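Local coordinates for sporozoite microneme protein essential for cell traversal (Plasmodium berghei, PDB 4U5A) that is a four-helix-bundle protein that sporozoites of the malaria parasite need in order to traverse host cells, at residues 57-68 and 178-189. Residues are numbered along the deposited sequence; the frame is centred on the assembly and turned at random.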
loop_
_atom_site.group_PDB
_atom_site.type_symbol
_atom_site.label_atom_id
_atom_site.label_comp_id
_atom_site.label_asym_id
_atom_site.label_seq_id
_atom_site.Cartn_x
_atom_site.Cartn_y
_atom_site.Cartn_z
ATOM N N TYR A 57 4.696 11.856 8.456
ATOM C CA TYR A 57 3.794 11.456 7.374
ATOM C C TYR A 57 3.729 9.942 7.174
ATOM O O TYR A 57 2.698 9.404 6.778
ATOM C CB TYR A 57 4.216 12.118 6.060
ATOM C CG TYR A 57 3.682 13.519 5.868
ATOM C CD1 TYR A 57 2.826 14.095 6.798
ATOM C CD2 TYR A 57 4.029 14.265 4.753
ATOM C CE1 TYR A 57 2.336 15.378 6.621
ATOM C CE2 TYR A 57 3.543 15.543 4.570
ATOM C CZ TYR A 57 2.700 16.096 5.502
ATOM O OH TYR A 57 2.222 17.372 5.311
ATOM N N SER A 58 4.840 9.262 7.437
ATOM C CA SER A 58 4.951 7.834 7.157
ATOM C C SER A 58 4.176 6.942 8.126
ATOM O O SER A 58 4.056 5.739 7.901
ATOM C CB SER A 58 6.424 7.420 7.165
ATOM O OG SER A 58 6.996 7.622 8.445
ATOM N N PHE A 59 3.646 7.525 9.195
ATOM C CA PHE A 59 2.987 6.731 10.229
ATOM C C PHE A 59 1.546 6.391 9.873
ATOM O O PHE A 59 1.025 5.356 10.292
ATOM C CB PHE A 59 3.041 7.460 11.574
ATOM C CG PHE A 59 4.405 7.459 12.208
ATOM C CD1 PHE A 59 5.336 6.482 11.878
ATOM C CD2 PHE A 59 4.757 8.427 13.137
ATOM C CE1 PHE A 59 6.594 6.475 12.459
ATOM C CE2 PHE A 59 6.012 8.425 13.720
ATOM C CZ PHE A 59 6.932 7.447 13.382
ATOM N N VAL A 60 0.903 7.256 9.100
ATOM C CA VAL A 60 -0.495 7.047 8.742
ATOM C C VAL A 60 -0.698 5.870 7.766
ATOM O O VAL A 60 -1.598 5.059 7.981
ATOM C CB VAL A 60 -1.120 8.337 8.158
ATOM C CG1 VAL A 60 -2.599 8.141 7.866
ATOM C CG2 VAL A 60 -0.934 9.484 9.126
ATOM N N PRO A 61 0.131 5.759 6.703
ATOM C CA PRO A 61 -0.071 4.605 5.819
ATOM C C PRO A 61 0.111 3.269 6.532
ATOM O O PRO A 61 -0.575 2.311 6.180
ATOM C CB PRO A 61 1.005 4.795 4.742
ATOM C CG PRO A 61 1.242 6.252 4.711
ATOM C CD PRO A 61 1.127 6.690 6.140
ATOM N N GLU A 62 0.997 3.211 7.525
ATOM C CA GLU A 62 1.202 1.982 8.289
ATOM C C GLU A 62 -0.045 1.651 9.088
ATOM O O GLU A 62 -0.421 0.488 9.214
ATOM C CB GLU A 62 2.415 2.099 9.227
ATOM C CG GLU A 62 2.745 0.788 9.948
ATOM C CD GLU A 62 3.901 0.895 10.917
ATOM O OE1 GLU A 62 4.476 1.997 11.043
ATOM O OE2 GLU A 62 4.241 -0.131 11.550
ATOM N N GLU A 63 -0.690 2.683 9.617
ATOM C CA GLU A 63 -1.909 2.489 10.376
ATOM C C GLU A 63 -3.026 1.928 9.506
ATOM O O GLU A 63 -3.766 1.044 9.935
ATOM C CB GLU A 63 -2.350 3.799 11.030
ATOM C CG GLU A 63 -1.411 4.292 12.132
ATOM C CD GLU A 63 -1.832 5.635 12.708
ATOM O OE1 GLU A 63 -2.469 6.421 11.976
ATOM O OE2 GLU A 63 -1.529 5.899 13.892
ATOM N N LYS A 64 -3.122 2.422 8.277
ATOM C CA LYS A 64 -4.151 1.972 7.348
ATOM C C LYS A 64 -3.964 0.510 6.962
ATOM O O LYS A 64 -4.933 -0.222 6.776
ATOM C CB LYS A 64 -4.149 2.844 6.092
ATOM C CG LYS A 64 -4.508 4.300 6.330
ATOM C CD LYS A 64 -5.976 4.437 6.704
ATOM C CE LYS A 64 -6.345 5.877 7.015
ATOM N NZ LYS A 64 -7.793 5.999 7.330
ATOM N N LEU A 65 -2.712 0.088 6.849
ATOM C CA LEU A 65 -2.416 -1.286 6.479
ATOM C C LEU A 65 -2.607 -2.207 7.682
ATOM O O LEU A 65 -2.934 -3.382 7.529
ATOM C CB LEU A 65 -0.993 -1.393 5.921
ATOM C CG LEU A 65 -0.798 -0.661 4.587
ATOM C CD1 LEU A 65 0.589 -0.880 4.016
ATOM C CD2 LEU A 65 -1.852 -1.077 3.582
ATOM N N ASN A 66 -2.418 -1.667 8.881
ATOM C CA ASN A 66 -2.680 -2.430 10.093
ATOM C C ASN A 66 -4.180 -2.658 10.262
ATOM O O ASN A 66 -4.610 -3.665 10.819
ATOM C CB ASN A 66 -2.106 -1.713 11.317
ATOM C CG ASN A 66 -0.600 -1.903 11.459
ATOM O OD1 ASN A 66 -0.017 -2.825 10.888
ATOM N ND2 ASN A 66 0.032 -1.025 12.230
ATOM N N ILE A 67 -4.973 -1.719 9.751
ATOM C CA ILE A 67 -6.427 -1.834 9.767
ATOM C C ILE A 67 -6.892 -2.944 8.824
ATOM O O ILE A 67 -7.682 -3.805 9.206
ATOM C CB ILE A 67 -7.093 -0.496 9.359
ATOM C CG1 ILE A 67 -6.805 0.588 10.401
ATOM C CG2 ILE A 67 -8.592 -0.667 9.169
ATOM C CD1 ILE A 67 -7.424 1.927 10.077
ATOM N N ILE A 68 -6.389 -2.908 7.592
ATOM C CA ILE A 68 -6.690 -3.926 6.589
ATOM C C ILE A 68 -6.321 -5.319 7.088
ATOM O O ILE A 68 -7.103 -6.266 6.976
ATOM C CB ILE A 68 -5.943 -3.643 5.271
ATOM C CG1 ILE A 68 -6.342 -2.277 4.716
ATOM C CG2 ILE A 68 -6.208 -4.737 4.248
ATOM C CD1 ILE A 68 -5.600 -1.901 3.455
ATOM N N TYR A 178 0.196 13.339 -0.996
ATOM C CA TYR A 178 0.036 12.555 0.224
ATOM C C TYR A 178 -1.437 12.373 0.602
ATOM O O TYR A 178 -1.843 11.286 1.015
ATOM C CB TYR A 178 0.824 13.204 1.369
ATOM C CG TYR A 178 0.579 12.594 2.726
ATOM C CD1 TYR A 178 1.204 11.408 3.100
ATOM C CD2 TYR A 178 -0.245 13.222 3.650
ATOM C CE1 TYR A 178 0.984 10.849 4.343
ATOM C CE2 TYR A 178 -0.468 12.675 4.895
ATOM C CZ TYR A 178 0.148 11.490 5.237
ATOM O OH TYR A 178 -0.074 10.947 6.481
ATOM N N ASP A 179 -2.233 13.431 0.473
ATOM C CA ASP A 179 -3.655 13.347 0.793
ATOM C C ASP A 179 -4.376 12.365 -0.129
ATOM O O ASP A 179 -5.283 11.650 0.296
ATOM C CB ASP A 179 -4.311 14.724 0.696
ATOM C CG ASP A 179 -4.033 15.592 1.906
ATOM O OD1 ASP A 179 -3.256 15.165 2.785
ATOM O OD2 ASP A 179 -4.582 16.712 1.967
ATOM N N ASP A 180 -3.954 12.324 -1.388
ATOM C CA ASP A 180 -4.536 11.404 -2.356
ATOM C C ASP A 180 -4.143 9.960 -2.055
ATOM O O ASP A 180 -4.930 9.036 -2.262
ATOM C CB ASP A 180 -4.106 11.790 -3.775
ATOM C CG ASP A 180 -4.002 10.594 -4.701
ATOM O OD1 ASP A 180 -2.879 10.067 -4.861
ATOM O OD2 ASP A 180 -5.038 10.178 -5.264
ATOM N N PHE A 181 -2.934 9.779 -1.528
ATOM C CA PHE A 181 -2.440 8.455 -1.162
ATOM C C PHE A 181 -3.272 7.887 -0.024
ATOM O O PHE A 181 -3.784 6.772 -0.113
ATOM C CB PHE A 181 -0.969 8.525 -0.746
ATOM C CG PHE A 181 -0.327 7.182 -0.544
ATOM C CD1 PHE A 181 -0.816 6.054 -1.185
ATOM C CD2 PHE A 181 0.756 7.044 0.310
ATOM C CE1 PHE A 181 -0.223 4.816 -0.993
ATOM C CE2 PHE A 181 1.354 5.811 0.508
ATOM C CZ PHE A 181 0.863 4.696 -0.144
ATOM N N ILE A 182 -3.415 8.676 1.037
ATOM C CA ILE A 182 -4.181 8.269 2.204
ATOM C C ILE A 182 -5.656 8.084 1.857
ATOM O O ILE A 182 -6.322 7.206 2.404
ATOM C CB ILE A 182 -4.047 9.303 3.343
ATOM C CG1 ILE A 182 -2.569 9.574 3.641
ATOM C CG2 ILE A 182 -4.740 8.814 4.605
ATOM C CD1 ILE A 182 -1.783 8.328 4.031
ATOM N N LYS A 183 -6.153 8.889 0.924
ATOM C CA LYS A 183 -7.538 8.779 0.489
ATOM C C LYS A 183 -7.755 7.434 -0.212
ATOM O O LYS A 183 -8.766 6.766 0.010
ATOM C CB LYS A 183 -7.913 9.952 -0.422
ATOM C CG LYS A 183 -9.400 10.048 -0.742
ATOM C CD LYS A 183 -9.672 10.349 -2.204
ATOM C CE LYS A 183 -11.171 10.317 -2.478
ATOM N NZ LYS A 183 -11.504 10.657 -3.888
ATOM N N ASN A 184 -6.797 7.038 -1.048
ATOM C CA ASN A 184 -6.870 5.756 -1.748
ATOM C C ASN A 184 -6.815 4.575 -0.783
ATOM O O ASN A 184 -7.475 3.560 -0.998
ATOM C CB ASN A 184 -5.740 5.633 -2.778
ATOM C CG ASN A 184 -6.035 6.380 -4.064
ATOM O OD1 ASN A 184 -7.181 6.447 -4.507
ATOM N ND2 ASN A 184 -4.999 6.947 -4.669
ATOM N N LEU A 185 -6.027 4.714 0.280
ATOM C CA LEU A 185 -5.932 3.680 1.305
ATOM C C LEU A 185 -7.222 3.606 2.113
ATOM O O LEU A 185 -7.633 2.531 2.550
ATOM C CB LEU A 185 -4.739 3.949 2.229
ATOM C CG LEU A 185 -3.344 3.784 1.619
ATOM C CD1 LEU A 185 -2.264 4.223 2.595
ATOM C CD2 LEU A 185 -3.126 2.339 1.204
ATOM N N THR A 186 -7.865 4.754 2.290
ATOM C CA THR A 186 -9.098 4.836 3.059
ATOM C C THR A 186 -10.270 4.200 2.319
ATOM O O THR A 186 -11.090 3.501 2.914
ATOM C CB THR A 186 -9.433 6.303 3.389
ATOM O OG1 THR A 186 -8.416 6.837 4.243
ATOM C CG2 THR A 186 -10.769 6.412 4.096
ATOM N N ASP A 187 -10.333 4.435 1.013
ATOM C CA ASP A 187 -11.383 3.864 0.178
ATOM C C ASP A 187 -11.165 2.370 -0.051
ATOM O O ASP A 187 -12.118 1.624 -0.275
ATOM C CB ASP A 187 -11.463 4.610 -1.153
ATOM C CG ASP A 187 -11.869 6.063 -0.979
ATOM O OD1 ASP A 187 -12.307 6.428 0.134
ATOM O OD2 ASP A 187 -11.744 6.840 -1.949
ATOM N N LEU A 188 -9.908 1.941 0.016
ATOM C CA LEU A 188 -9.568 0.530 -0.122
ATOM C C LEU A 188 -10.078 -0.247 1.082
ATOM O O LEU A 188 -10.593 -1.358 0.949
ATOM C CB LEU A 188 -8.057 0.357 -0.269
ATOM C CG LEU A 188 -7.554 -0.998 -0.767
ATOM C CD1 LEU A 188 -8.285 -1.411 -2.031
ATOM C CD2 LEU A 188 -6.058 -0.935 -1.017
ATOM N N ILE A 189 -9.938 0.359 2.255
ATOM C CA ILE A 189 -10.476 -0.194 3.491
ATOM C C ILE A 189 -11.993 -0.305 3.367
ATOM O O ILE A 189 -12.599 -1.264 3.846
ATOM C CB ILE A 189 -10.092 0.674 4.709
ATOM C CG1 ILE A 189 -8.599 0.524 5.022
ATOM C CG2 ILE A 189 -10.934 0.322 5.931
ATOM C CD1 ILE A 189 -8.122 1.404 6.164
#
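Tyr57 and Tyr178 open a contact in which helix 59-68 and helix 178-189 run parallel, their axes 9° apart and 10.0 Å distant at closest approach, the CA of Pro61 level with that of Ile182, and of Lys64 with that of Leu185. The rings of Tyr57 and Tyr178 stack face to face, centroids 4.3 Å apart and planes 11° from parallel. With CG anti to its backbone N (chi1 172°), Tyr178 also donates its OH to Tyr57 O over 3.2 Å, in the carbonyl plane and on a lone pair. CG1 of Ile182, one turn on, lies over the opposite face of the Tyr178 ring, toward its rim, and Ile182 CD1 lies 3.7 Å from Pro61 CG. Lys64 is a knob among Ile182, Leu185, Thr186 and Ile189; bent at its second torsion, it lays methylenes over Leu185 and Ile189 and ends in a weak hydrogen bond from NZ to Thr186 OG1, itself a donor to Ile182 O. Ile189 packs against Ile67 and Ile68. Leu65 and Leu185 touch helix 88-126 of the bundle. The contact is largely apolar, Lys64 adding methylenes, while the tyrosine hydroxyl's full-strength hydrogen bond fastens the carbonyl ending helix 49-57 to helix 167-197.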